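Local coordinates for protein cytosine-specific methyltransferase (Escherichia coli O157:H7 EDL933, PDB 3G7U) that probably transfers a methyl group from S-adenosyl-L-methionine to carbon 5 of cytosine in DNA, as a prophage-encoded modification methyltransferase, at residues G14-F24 with P353-Y364; A153-I161 with F183-V191. One frame throughout, in Å; residues are numbered along the deposited sequence.

Contact 1: residues G14-F24 with P353-Y364; sequences GLSLGAARAGF and PIVAEYILKGLY
L360 turns CG to the side of its backbone N (chi1 -78°), which seats its side chain as a knob among L15, G18, A19 and A22, with L360 CD1 3.6 Å from A19 N. Y364 swings the other way, CG anti to N (chi1 -178°), and lays its ring against the turn after helix 14-22: A22 O and G23 CA both sit over one face, while the ring's edge meets the face of F24 in a T-shaped stack, centroids 5.4 Å apart. The helices cross at -45° with axes only 7.2 Å apart, a closeness owed to G18, whose CA touches A356 CB at 3.7 Å and whose O receives a CA-H...O contact from E357 CA. Helix 14-22 follows strand 4-8, central in the Rossmann-like sheet; helix 353-367 packs against helix 14-22 and strands 114-119 and 163-171. G23, with positive phi, is the first residue past its helix and forms a Schellman motif. K361 NZ donates to A22 O (3.1 Å) from above the carbonyl plane. R21 crosses E357 at about a right angle, R21 CB 3.6 Å from E357 CD; a water bridges R21 NH1 and E357 OE1, while K229 forms the salt bridge to E357 and Q233 O takes R21 NE.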
ATOM      1  N   GLY A  14      -1.564  -3.294   0.365  1.00 18.81           N
ATOM      2  CA  GLY A  14      -1.104  -2.379  -0.701  1.00 18.85           C
ATOM      3  C   GLY A  14       0.009  -3.017  -1.566  1.00 18.08           C
ATOM      4  O   GLY A  14      -0.085  -3.029  -2.788  1.00 20.90           O
ATOM      5  N   LEU A  15       1.057  -3.536  -0.923  1.00 19.96           N
ATOM      6  CA  LEU A  15       2.179  -4.127  -1.660  1.00 16.63           C
ATOM      7  C   LEU A  15       1.731  -5.446  -2.277  1.00 21.15           C
ATOM      8  O   LEU A  15       2.141  -5.774  -3.377  1.00 24.69           O
ATOM      9  CB  LEU A  15       3.352  -4.355  -0.694  1.00 17.89           C
ATOM     10  CG  LEU A  15       4.671  -4.750  -1.315  1.00 15.67           C
ATOM     11  CD1 LEU A  15       5.257  -3.501  -2.075  1.00 21.08           C
ATOM     12  CD2 LEU A  15       5.621  -5.155  -0.184  1.00 18.66           C
ATOM     13  N   SER A  16       0.862  -6.178  -1.574  1.00 19.15           N
ATOM     14  CA  SER A  16       0.273  -7.427  -2.100  1.00 19.68           C
ATOM     15  C   SER A  16      -0.488  -7.193  -3.395  1.00 23.86           C
ATOM     16  O   SER A  16      -0.385  -7.975  -4.368  1.00 23.78           O
ATOM     17  CB  SER A  16      -0.711  -8.047  -1.112  1.00 21.06           C
ATOM     18  OG  SER A  16      -0.024  -8.711  -0.072  1.00 20.89           O
ATOM     19  N   LEU A  17      -1.268  -6.121  -3.427  1.00 17.98           N
ATOM     20  CA  LEU A  17      -2.081  -5.831  -4.642  1.00 17.50           C
ATOM     21  C   LEU A  17      -1.137  -5.462  -5.787  1.00 20.74           C
ATOM     22  O   LEU A  17      -1.348  -5.855  -6.933  1.00 22.66           O
ATOM     23  CB  LEU A  17      -3.062  -4.687  -4.378  1.00 19.54           C
ATOM     24  CG  LEU A  17      -3.883  -4.252  -5.605  1.00 16.67           C
ATOM     25  CD1 LEU A  17      -4.589  -5.487  -6.251  1.00 22.98           C
ATOM     26  CD2 LEU A  17      -4.885  -3.157  -5.203  1.00 21.98           C
ATOM     27  N   GLY A  18      -0.096  -4.703  -5.467  1.00 22.96           N
ATOM     28  CA  GLY A  18       0.957  -4.413  -6.453  1.00 26.91           C
ATOM     29  C   GLY A  18       1.565  -5.700  -7.003  1.00 25.53           C
ATOM     30  O   GLY A  18       1.717  -5.841  -8.216  1.00 26.82           O
ATOM     31  N   ALA A  19       1.878  -6.653  -6.115  1.00 21.60           N
ATOM     32  CA  ALA A  19       2.481  -7.909  -6.552  1.00 21.15           C
ATOM     33  C   ALA A  19       1.531  -8.668  -7.452  1.00 21.16           C
ATOM     34  O   ALA A  19       1.931  -9.166  -8.525  1.00 27.59           O
ATOM     35  CB  ALA A  19       2.871  -8.770  -5.326  1.00 18.97           C
ATOM     36  N   ALA A  20       0.276  -8.763  -7.040  1.00 20.16           N
ATOM     37  CA  ALA A  20      -0.719  -9.568  -7.749  1.00 20.81           C
ATOM     38  C   ALA A  20      -0.998  -8.985  -9.140  1.00 26.75           C
ATOM     39  O   ALA A  20      -1.115  -9.717 -10.136  1.00 25.71           O
ATOM     40  CB  ALA A  20      -2.032  -9.671  -6.918  1.00 23.33           C
ATOM     41  N   ARG A  21      -1.082  -7.664  -9.209  1.00 22.20           N
ATOM     42  CA  ARG A  21      -1.320  -7.000 -10.507  1.00 27.01           C
ATOM     43  C   ARG A  21      -0.088  -7.155 -11.458  1.00 28.79           C
ATOM     44  O   ARG A  21      -0.243  -7.289 -12.678  1.00 29.22           O
ATOM     45  CB  ARG A  21      -1.695  -5.531 -10.314  1.00 27.36           C
ATOM     46  CG  ARG A  21      -3.122  -5.302  -9.860  1.00 24.76           C
ATOM     47  CD  ARG A  21      -3.415  -3.814  -9.798  1.00 23.78           C
ATOM     48  NE  ARG A  21      -4.831  -3.547  -9.937  1.00 23.33           N
ATOM     49  CZ  ARG A  21      -5.421  -2.388  -9.657  1.00 23.69           C
ATOM     50  NH1 ARG A  21      -4.699  -1.383  -9.183  1.00 21.04           N
ATOM     51  NH2 ARG A  21      -6.735  -2.244  -9.860  1.00 25.60           N
ATOM     52  N   ALA A  22       1.108  -7.213 -10.886  1.00 23.51           N
ATOM     53  CA  ALA A  22       2.347  -7.413 -11.621  1.00 25.51           C
ATOM     54  C   ALA A  22       2.506  -8.841 -12.116  1.00 27.47           C
ATOM     55  O   ALA A  22       3.398  -9.094 -12.911  1.00 33.68           O
ATOM     56  CB  ALA A  22       3.568  -7.035 -10.759  1.00 21.11           C
ATOM     57  N   GLY A  23       1.667  -9.764 -11.648  1.00 27.71           N
ATOM     58  CA  GLY A  23       1.689 -11.149 -12.140  1.00 27.38           C
ATOM     59  C   GLY A  23       2.111 -12.219 -11.140  1.00 30.12           C
ATOM     60  O   GLY A  23       2.011 -13.405 -11.445  1.00 29.65           O
ATOM     61  N   PHE A  24       2.534 -11.813  -9.937  1.00 24.69           N
ATOM     62  CA  PHE A  24       2.889 -12.752  -8.890  1.00 26.55           C
ATOM     63  C   PHE A  24       1.667 -13.347  -8.215  1.00 30.09           C
ATOM     64  O   PHE A  24       0.578 -12.753  -8.199  1.00 27.50           O
ATOM     65  CB  PHE A  24       3.773 -12.067  -7.852  1.00 22.62           C
ATOM     66  CG  PHE A  24       5.090 -11.617  -8.365  1.00 27.54           C
ATOM     67  CD1 PHE A  24       6.149 -12.518  -8.540  1.00 27.31           C
ATOM     68  CD2 PHE A  24       5.313 -10.272  -8.641  1.00 25.46           C
ATOM     69  CE1 PHE A  24       7.403 -12.078  -9.008  1.00 25.41           C
ATOM     70  CE2 PHE A  24       6.542  -9.838  -9.083  1.00 25.81           C
ATOM     71  CZ  PHE A  24       7.601 -10.735  -9.274  1.00 24.63           C
ATOM     72  N   PRO A 353      -0.743   0.951  -4.091  1.00 20.49           N
ATOM     73  CA  PRO A 353      -0.759  -0.166  -5.039  1.00 21.22           C
ATOM     74  C   PRO A 353      -0.246   0.180  -6.445  1.00 26.11           C
ATOM     75  O   PRO A 353       0.219  -0.696  -7.172  1.00 25.19           O
ATOM     76  CB  PRO A 353      -2.228  -0.559  -5.115  1.00 21.56           C
ATOM     77  CG  PRO A 353      -2.769  -0.224  -3.786  1.00 19.10           C
ATOM     78  CD  PRO A 353      -2.034   1.088  -3.384  1.00 20.78           C
ATOM     79  N   ILE A 354      -0.408   1.433  -6.846  1.00 23.24           N
ATOM     80  CA  ILE A 354       0.038   1.851  -8.181  1.00 22.89           C
ATOM     81  C   ILE A 354       1.581   1.837  -8.268  1.00 26.31           C
ATOM     82  O   ILE A 354       2.138   1.291  -9.219  1.00 30.20           O
ATOM     83  CB  ILE A 354      -0.533   3.244  -8.486  1.00 22.59           C
ATOM     84  CG1 ILE A 354      -2.052   3.150  -8.596  1.00 21.26           C
ATOM     85  CG2 ILE A 354       0.157   3.838  -9.750  1.00 25.13           C
ATOM     86  CD1 ILE A 354      -2.741   4.559  -8.818  1.00 21.50           C
ATOM     87  N   VAL A 355       2.249   2.425  -7.274  1.00 21.93           N
ATOM     88  CA  VAL A 355       3.697   2.391  -7.142  1.00 23.78           C
ATOM     89  C   VAL A 355       4.186   0.946  -7.003  1.00 26.46           C
ATOM     90  O   VAL A 355       5.080   0.518  -7.740  1.00 27.14           O
ATOM     91  CB  VAL A 355       4.167   3.189  -5.930  1.00 27.73           C
ATOM     92  CG1 VAL A 355       5.665   3.009  -5.726  1.00 30.51           C
ATOM     93  CG2 VAL A 355       3.817   4.676  -6.100  1.00 26.50           C
ATOM     94  N   ALA A 356       3.561   0.187  -6.093  1.00 23.45           N
ATOM     95  CA  ALA A 356       3.936  -1.221  -5.901  1.00 23.12           C
ATOM     96  C   ALA A 356       3.850  -2.019  -7.196  1.00 23.08           C
ATOM     97  O   ALA A 356       4.808  -2.751  -7.519  1.00 26.96           O
ATOM     98  CB  ALA A 356       3.076  -1.881  -4.783  1.00 22.78           C
ATOM     99  N   GLU A 357       2.770  -1.845  -7.968  1.00 22.69           N
ATOM    100  CA  GLU A 357       2.596  -2.589  -9.219  1.00 25.84           C
ATOM    101  C   GLU A 357       3.723  -2.294 -10.201  1.00 30.71           C
ATOM    102  O   GLU A 357       4.283  -3.206 -10.830  1.00 25.08           O
ATOM    103  CB  GLU A 357       1.280  -2.271  -9.902  1.00 26.90           C
ATOM    104  CG  GLU A 357       1.032  -3.187 -11.148  1.00 27.96           C
ATOM    105  CD  GLU A 357      -0.175  -2.765 -11.940  1.00 34.45           C
ATOM    106  OE1 GLU A 357      -0.871  -1.811 -11.499  1.00 32.05           O
ATOM    107  OE2 GLU A 357      -0.435  -3.386 -12.987  1.00 33.87           O
ATOM    108  N   TYR A 358       4.057  -1.018 -10.316  1.00 28.78           N
ATOM    109  CA  TYR A 358       5.074  -0.622 -11.271  1.00 32.44           C
ATOM    110  C   TYR A 358       6.417  -1.264 -11.002  1.00 31.06           C
ATOM    111  O   TYR A 358       6.998  -1.840 -11.926  1.00 31.29           O
ATOM    112  CB  TYR A 358       5.206   0.894 -11.364  1.00 35.05           C
ATOM    113  CG  TYR A 358       5.714   1.332 -12.736  1.00 43.47           C
ATOM    114  CD1 TYR A 358       4.813   1.649 -13.760  1.00 37.84           C
ATOM    115  CD2 TYR A 358       7.079   1.402 -13.012  1.00 44.93           C
ATOM    116  CE1 TYR A 358       5.253   2.038 -15.024  1.00 44.76           C
ATOM    117  CE2 TYR A 358       7.530   1.790 -14.280  1.00 47.60           C
ATOM    118  CZ  TYR A 358       6.604   2.109 -15.278  1.00 47.65           C
ATOM    119  OH  TYR A 358       7.018   2.504 -16.545  1.00 51.21           O
ATOM    120  N   ILE A 359       6.897  -1.129  -9.759  1.00 28.04           N
ATOM    121  CA  ILE A 359       8.179  -1.676  -9.315  0.50 26.80           C
ATOM    122  C   ILE A 359       8.212  -3.201  -9.418  1.00 29.18           C
ATOM    123  O   ILE A 359       9.173  -3.762  -9.949  1.00 28.24           O
ATOM    124  CB  ILE A 359       8.510  -1.243  -7.867  0.50 26.12           C
ATOM    125  CG1 ILE A 359       8.519   0.295  -7.727  0.50 25.87           C
ATOM    126  CG2 ILE A 359       9.817  -1.873  -7.371  0.50 26.42           C
ATOM    127  CD1 ILE A 359       9.485   1.054  -8.675  0.50 21.91           C
ATOM    128  N   LEU A 360       7.165  -3.855  -8.901  1.00 23.08           N
ATOM    129  CA  LEU A 360       7.098  -5.320  -8.940  1.00 24.81           C
ATOM    130  C   LEU A 360       6.969  -5.873 -10.375  1.00 24.68           C
ATOM    131  O   LEU A 360       7.450  -6.970 -10.638  1.00 28.16           O
ATOM    132  CB  LEU A 360       5.988  -5.820  -7.982  1.00 22.14           C
ATOM    133  CG  LEU A 360       6.464  -5.793  -6.503  1.00 22.73           C
ATOM    134  CD1 LEU A 360       5.264  -5.746  -5.542  1.00 20.46           C
ATOM    135  CD2 LEU A 360       7.364  -7.027  -6.182  1.00 23.06           C
ATOM    136  N   LYS A 361       6.339  -5.134 -11.304  1.00 25.21           N
ATOM    137  CA  LYS A 361       6.222  -5.617 -12.710  1.00 30.29           C
ATOM    138  C   LYS A 361       7.604  -5.669 -13.377  1.00 31.10           C
ATOM    139  O   LYS A 361       7.859  -6.549 -14.205  1.00 30.81           O
ATOM    140  CB  LYS A 361       5.237  -4.768 -13.560  1.00 31.43           C
ATOM    141  CG  LYS A 361       4.924  -5.325 -14.992  1.00 33.31           C
ATOM    142  CD  LYS A 361       4.307  -6.726 -14.913  1.00 40.17           C
ATOM    143  CE  LYS A 361       3.793  -7.317 -16.235  1.00 45.04           C
ATOM    144  NZ  LYS A 361       3.134  -8.672 -15.934  1.00 47.30           N
ATOM    145  N   GLY A 362       8.478  -4.750 -12.984  1.00 29.64           N
ATOM    146  CA  GLY A 362       9.867  -4.729 -13.415  1.00 35.87           C
ATOM    147  C   GLY A 362      10.556  -6.022 -13.024  1.00 39.02           C
ATOM    148  O   GLY A 362      11.202  -6.661 -13.858  1.00 39.43           O
ATOM    149  N   LEU A 363      10.389  -6.431 -11.768  1.00 33.97           N
ATOM    150  CA  LEU A 363      10.941  -7.692 -11.283  1.00 30.64           C
ATOM    151  C   LEU A 363      10.319  -8.907 -11.957  1.00 28.36           C
ATOM    152  O   LEU A 363      11.037  -9.853 -12.249  1.00 36.36           O
ATOM    153  CB  LEU A 363      10.812  -7.819  -9.761  1.00 30.40           C
ATOM    154  CG  LEU A 363      11.798  -6.954  -8.996  1.00 30.35           C
ATOM    155  CD1 LEU A 363      11.266  -6.543  -7.636  1.00 31.21           C
ATOM    156  CD2 LEU A 363      13.115  -7.706  -8.885  1.00 29.53           C
ATOM    157  N   TYR A 364       9.007  -8.891 -12.191  1.00 31.63           N
ATOM    158  CA  TYR A 364       8.326 -10.023 -12.822  1.00 33.16           C
ATOM    159  C   TYR A 364       8.882 -10.209 -14.227  1.00 38.63           C
ATOM    160  O   TYR A 364       9.179 -11.333 -14.641  1.00 34.39           O
ATOM    161  CB  TYR A 364       6.829  -9.779 -12.916  1.00 30.71           C
ATOM    162  CG  TYR A 364       6.039 -10.933 -13.511  1.00 35.77           C
ATOM    163  CD1 TYR A 364       5.606 -12.003 -12.711  1.00 34.40           C
ATOM    164  CD2 TYR A 364       5.693 -10.941 -14.866  1.00 38.29           C
ATOM    165  CE1 TYR A 364       4.860 -13.065 -13.268  1.00 41.87           C
ATOM    166  CE2 TYR A 364       4.957 -11.987 -15.429  1.00 42.82           C
ATOM    167  CZ  TYR A 364       4.542 -13.035 -14.627  1.00 42.80           C
ATOM    168  OH  TYR A 364       3.811 -14.056 -15.193  1.00 46.91           O
TER
HETATM  169  O   HOH W   1      -1.875  -1.016  -9.061  1.00 24.21           O
HETATM  170  O   HOH W   2       0.702  -7.284 -15.306  1.00 47.33           O

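Contact 2: residues A153-I161 with F183-V191; sequences ASDYGAPTI and FMPKMIDPV
The Y156 ring carries the P185 ring over one face and has F183 O in plane at its edge. P185 CG stands 4.1 Å from the ring centroid and 17° off the normal, a CH-pi contact displaced toward the rim, with the proline crossing the tyrosine at about a right angle. At the far end of the ring Y156 OH donates to F183 O at 2.7 Å, the donor tilted 23° from the carbonyl plane. Y358 of helix 353-367 meets Y156 edge-to-face. Further along, the CG2 branch of I188, anti to its backbone N, presses on the peptide joining Y156 and G157, 3.4 Å from G157 N. G157 has positive phi, and its backbone turns the chain out of the short 3-10 turn 153-156, which follows strand 143-152. Beyond it V191 points CG2 at G157 O (3.3 Å) and sets CG1 against P159 CG; F226 touches both side chains. One water accepts from V191 N and donates to S154 O and A158 O, tying three backbone groups of the two segments. V191 O, 3.3 Å from P159 CA in a CA-H...O contact, is buried without a conventional hydrogen-bond partner. The loops flanking strand 163-171 are thus joined by one direct hydrogen bond and one bridging water, the rest being methyl, proline and CH contacts on ring and peptide groups, which probably makes close fit matter more than polar bonding.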
ATOM      1  N   ALA A 153       5.461   8.926  -5.153  1.00 25.56           N
ATOM      2  CA  ALA A 153       4.344   8.183  -5.699  1.00 24.81           C
ATOM      3  C   ALA A 153       3.720   8.824  -6.894  1.00 23.29           C
ATOM      4  O   ALA A 153       3.259   8.129  -7.826  1.00 25.69           O
ATOM      5  CB  ALA A 153       3.275   7.909  -4.596  1.00 24.82           C
ATOM      6  N   SER A 154       3.675  10.151  -6.884  1.00 26.00           N
ATOM      7  CA  SER A 154       2.990  10.887  -7.959  1.00 28.77           C
ATOM      8  C   SER A 154       3.665  10.737  -9.346  1.00 30.28           C
ATOM      9  O   SER A 154       2.991  10.810 -10.390  1.00 31.09           O
ATOM     10  CB  SER A 154       2.825  12.362  -7.578  1.00 29.53           C
ATOM     11  OG  SER A 154       4.036  12.924  -7.141  1.00 35.00           O
ATOM     12  N   ASP A 155       4.969  10.452  -9.333  1.00 29.84           N
ATOM     13  CA  ASP A 155       5.715  10.140 -10.560  1.00 31.05           C
ATOM     14  C   ASP A 155       5.211   8.845 -11.192  1.00 32.03           C
ATOM     15  O   ASP A 155       5.437   8.623 -12.372  1.00 34.55           O
ATOM     16  CB  ASP A 155       7.209  10.027 -10.277  1.00 31.49           C
ATOM     17  CG  ASP A 155       7.847  11.349  -9.894  1.00 35.70           C
ATOM     18  OD1 ASP A 155       7.258  12.423 -10.151  1.00 38.83           O
ATOM     19  OD2 ASP A 155       8.962  11.323  -9.329  1.00 39.89           O
ATOM     20  N   TYR A 156       4.517   7.992 -10.420  1.00 27.63           N
ATOM     21  CA  TYR A 156       3.973   6.754 -10.993  1.00 29.59           C
ATOM     22  C   TYR A 156       2.485   6.799 -11.237  1.00 28.29           C
ATOM     23  O   TYR A 156       1.872   5.789 -11.612  1.00 30.35           O
ATOM     24  CB  TYR A 156       4.341   5.538 -10.143  1.00 32.46           C
ATOM     25  CG  TYR A 156       5.817   5.279 -10.150  1.00 32.18           C
ATOM     26  CD1 TYR A 156       6.370   4.316 -10.995  1.00 33.75           C
ATOM     27  CD2 TYR A 156       6.672   6.010  -9.333  1.00 29.29           C
ATOM     28  CE1 TYR A 156       7.746   4.083 -11.013  1.00 36.59           C
ATOM     29  CE2 TYR A 156       8.042   5.781  -9.325  1.00 38.08           C
ATOM     30  CZ  TYR A 156       8.569   4.827 -10.178  1.00 38.15           C
ATOM     31  OH  TYR A 156       9.912   4.600 -10.163  1.00 37.25           O
ATOM     32  N   GLY A 157       1.898   7.980 -11.093  1.00 27.63           N
ATOM     33  CA  GLY A 157       0.501   8.136 -11.463  1.00 26.17           C
ATOM     34  C   GLY A 157      -0.420   7.872 -10.276  1.00 26.85           C
ATOM     35  O   GLY A 157      -1.599   7.648 -10.479  1.00 28.65           O
ATOM     36  N   ALA A 158       0.091   7.878  -9.059  1.00 24.96           N
ATOM     37  CA  ALA A 158      -0.744   7.946  -7.869  1.00 27.05           C
ATOM     38  C   ALA A 158      -0.998   9.378  -7.444  1.00 25.82           C
ATOM     39  O   ALA A 158      -0.183  10.187  -7.645  1.00 28.15           O
ATOM     40  CB  ALA A 158      -0.120   7.221  -6.781  1.00 28.46           C
ATOM     41  N   PRO A 159      -2.131   9.680  -6.837  1.00 25.21           N
ATOM     42  CA  PRO A 159      -2.469  11.068  -6.553  1.00 24.05           C
ATOM     43  C   PRO A 159      -1.862  11.604  -5.293  1.00 26.18           C
ATOM     44  O   PRO A 159      -2.449  12.413  -4.698  1.00 30.78           O
ATOM     45  CB  PRO A 159      -3.976  11.028  -6.378  1.00 19.31           C
ATOM     46  CG  PRO A 159      -4.411   9.834  -6.989  1.00 22.53           C
ATOM     47  CD  PRO A 159      -3.330   8.846  -6.853  1.00 23.10           C
ATOM     48  N   THR A 160      -0.725  11.112  -4.873  1.00 28.36           N
ATOM     49  CA  THR A 160      -0.142  11.537  -3.630  1.00 27.01           C
ATOM     50  C   THR A 160       1.351  11.678  -3.795  1.00 31.03           C
ATOM     51  O   THR A 160       1.925  10.985  -4.564  1.00 26.70           O
ATOM     52  CB  THR A 160      -0.433  10.519  -2.526  1.00 22.97           C
ATOM     53  OG1 THR A 160       0.207  10.881  -1.331  1.00 29.64           O
ATOM     54  CG2 THR A 160       0.038   9.197  -2.910  1.00 27.77           C
ATOM     55  N   ILE A 161       1.945  12.599  -3.058  1.00 31.03           N
ATOM     56  CA  ILE A 161       3.373  12.871  -3.232  1.00 33.65           C
ATOM     57  C   ILE A 161       4.240  12.140  -2.209  1.00 33.81           C
ATOM     58  O   ILE A 161       5.414  12.482  -2.058  1.00 36.94           O
ATOM     59  CB  ILE A 161       3.719  14.418  -3.226  1.00 34.83           C
ATOM     60  CG1 ILE A 161       3.233  15.105  -1.945  1.00 39.27           C
ATOM     61  CG2 ILE A 161       3.149  15.098  -4.442  1.00 37.88           C
ATOM     62  CD1 ILE A 161       4.034  16.308  -1.526  1.00 46.74           C
ATOM     63  N   PHE A 183      12.569   0.119 -13.669  1.00 34.21           N
ATOM     64  CA  PHE A 183      11.836   0.697 -12.523  1.00 38.95           C
ATOM     65  C   PHE A 183      11.391   2.158 -12.693  1.00 43.30           C
ATOM     66  O   PHE A 183      10.597   2.678 -11.889  1.00 42.20           O
ATOM     67  CB  PHE A 183      12.656   0.566 -11.238  1.00 35.18           C
ATOM     68  CG  PHE A 183      13.021  -0.851 -10.900  1.00 38.16           C
ATOM     69  CD1 PHE A 183      12.030  -1.813 -10.741  1.00 30.02           C
ATOM     70  CD2 PHE A 183      14.363  -1.230 -10.764  1.00 36.49           C
ATOM     71  CE1 PHE A 183      12.364  -3.152 -10.439  1.00 36.88           C
ATOM     72  CE2 PHE A 183      14.718  -2.560 -10.455  1.00 37.25           C
ATOM     73  CZ  PHE A 183      13.716  -3.527 -10.290  1.00 34.72           C
ATOM     74  N   MET A 184      11.913   2.820 -13.727  1.00 42.87           N
ATOM     75  CA  MET A 184      11.639   4.226 -13.964  1.00 40.93           C
ATOM     76  C   MET A 184      10.283   4.342 -14.588  1.00 40.79           C
ATOM     77  O   MET A 184       9.911   3.493 -15.404  1.00 41.28           O
ATOM     78  CB  MET A 184      12.651   4.794 -14.966  1.00 44.54           C
ATOM     79  CG  MET A 184      13.991   5.154 -14.416  1.00 47.15           C
ATOM     80  SD  MET A 184      15.101   5.423 -15.833  1.00 37.34           S
ATOM     81  CE  MET A 184      14.412   6.926 -16.584  1.00 43.27           C
ATOM     82  N   PRO A 185       9.552   5.428 -14.263  1.00 43.21           N
ATOM     83  CA  PRO A 185       8.241   5.639 -14.850  1.00 45.75           C
ATOM     84  C   PRO A 185       8.311   6.135 -16.290  1.00 50.72           C
ATOM     85  O   PRO A 185       9.057   7.069 -16.600  1.00 51.72           O
ATOM     86  CB  PRO A 185       7.613   6.702 -13.949  1.00 46.31           C
ATOM     87  CG  PRO A 185       8.740   7.357 -13.230  1.00 43.37           C
ATOM     88  CD  PRO A 185       9.946   6.501 -13.329  1.00 41.08           C
ATOM     89  N   LYS A 186       7.544   5.497 -17.160  1.00 52.48           N
ATOM     90  CA  LYS A 186       7.462   5.932 -18.534  1.00 60.73           C
ATOM     91  C   LYS A 186       6.028   5.888 -19.031  1.00 61.13           C
ATOM     92  O   LYS A 186       5.292   4.942 -18.730  1.00 62.40           O
ATOM     93  CB  LYS A 186       8.424   5.136 -19.437  1.00 62.72           C
ATOM     94  CG  LYS A 186       8.278   3.617 -19.444  1.00 67.57           C
ATOM     95  CD  LYS A 186       9.075   3.021 -20.606  1.00 68.85           C
ATOM     96  CE  LYS A 186       8.658   1.589 -20.887  1.00 74.44           C
ATOM     97  NZ  LYS A 186       8.843   1.238 -22.321  1.00 77.37           N
ATOM     98  N   MET A 187       5.649   6.934 -19.772  1.00 60.91           N
ATOM     99  CA  MET A 187       4.291   7.126 -20.309  1.00 64.23           C
ATOM    100  C   MET A 187       3.230   7.282 -19.210  1.00 56.65           C
ATOM    101  O   MET A 187       2.108   6.771 -19.341  1.00 54.31           O
ATOM    102  CB  MET A 187       3.897   5.997 -21.280  1.00 66.36           C
ATOM    103  CG  MET A 187       4.554   6.052 -22.666  1.00 73.92           C
ATOM    104  SD  MET A 187       3.943   4.684 -23.693  1.00 76.29           S
ATOM    105  CE  MET A 187       2.286   5.257 -24.128  1.00 75.76           C
ATOM    106  N   ILE A 188       3.597   7.990 -18.141  1.00 51.88           N
ATOM    107  CA  ILE A 188       2.715   8.174 -16.973  1.00 49.50           C
ATOM    108  C   ILE A 188       2.008   9.528 -16.963  1.00 46.65           C
ATOM    109  O   ILE A 188       2.654  10.558 -16.841  1.00 46.06           O
ATOM    110  CB  ILE A 188       3.492   8.034 -15.619  1.00 47.83           C
ATOM    111  CG1 ILE A 188       4.136   6.652 -15.459  1.00 49.15           C
ATOM    112  CG2 ILE A 188       2.560   8.285 -14.455  1.00 49.39           C
ATOM    113  CD1 ILE A 188       3.162   5.479 -15.448  1.00 47.20           C
ATOM    114  N   ASP A 189       0.681   9.526 -17.071  1.00 46.92           N
ATOM    115  CA  ASP A 189      -0.092  10.757 -16.886  1.00 48.21           C
ATOM    116  C   ASP A 189      -0.361  11.000 -15.395  1.00 45.52           C
ATOM    117  O   ASP A 189      -0.849  10.094 -14.706  1.00 43.35           O
ATOM    118  CB  ASP A 189      -1.399  10.688 -17.671  1.00 50.90           C
ATOM    119  CG  ASP A 189      -1.171  10.737 -19.181  1.00 60.32           C
ATOM    120  OD1 ASP A 189      -0.610  11.751 -19.661  1.00 60.98           O
ATOM    121  OD2 ASP A 189      -1.542   9.762 -19.877  1.00 61.34           O
ATOM    122  N   PRO A 190      -0.011  12.204 -14.894  1.00 42.67           N
ATOM    123  CA  PRO A 190      -0.229  12.608 -13.502  1.00 38.35           C
ATOM    124  C   PRO A 190      -1.716  12.640 -13.147  1.00 36.72           C
ATOM    125  O   PRO A 190      -2.563  12.938 -13.995  1.00 36.18           O
ATOM    126  CB  PRO A 190       0.362  14.011 -13.438  1.00 39.71           C
ATOM    127  CG  PRO A 190       0.368  14.478 -14.867  1.00 46.78           C
ATOM    128  CD  PRO A 190       0.634  13.270 -15.678  1.00 42.97           C
ATOM    129  N   VAL A 191      -2.029  12.278 -11.904  1.00 33.38           N
ATOM    130  CA  VAL A 191      -3.416  12.228 -11.455  1.00 28.09           C
ATOM    131  C   VAL A 191      -3.487  13.182 -10.294  1.00 30.45           C
ATOM    132  O   VAL A 191      -2.895  12.920  -9.262  1.00 29.36           O
ATOM    133  CB  VAL A 191      -3.827  10.804 -10.974  1.00 31.70           C
ATOM    134  CG1 VAL A 191      -5.308  10.768 -10.656  1.00 28.24           C
ATOM    135  CG2 VAL A 191      -3.552   9.801 -12.058  1.00 29.97           C
TER
HETATM  136  O   HOH W   3       0.225  11.296 -10.199  1.00 29.22           O

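How the contacts relate
The centre of contact 1 lies in the buried interior, about 10 Å from the centre of the chain; that of contact 2, partly buried, lies about 15 Å from it, and the two contact centres are about 14 Å apart. Helix 353-367 serves both: one side meets helix 14-22, while Y358 and I359 on another reach the two loops. There Y358 OH probably hydrogen-bonds K186 N and, more weakly, M184 O, and I354 CG2 packs on Y156 O. The helices of contact 1 interlock through glycine, alanine and leucine, with an aromatic pair at the far end and charged groups and waters along one side; the loops of contact 2 rely on prolines, a hydroxyl-to-carbonyl bond and a water between backbone groups.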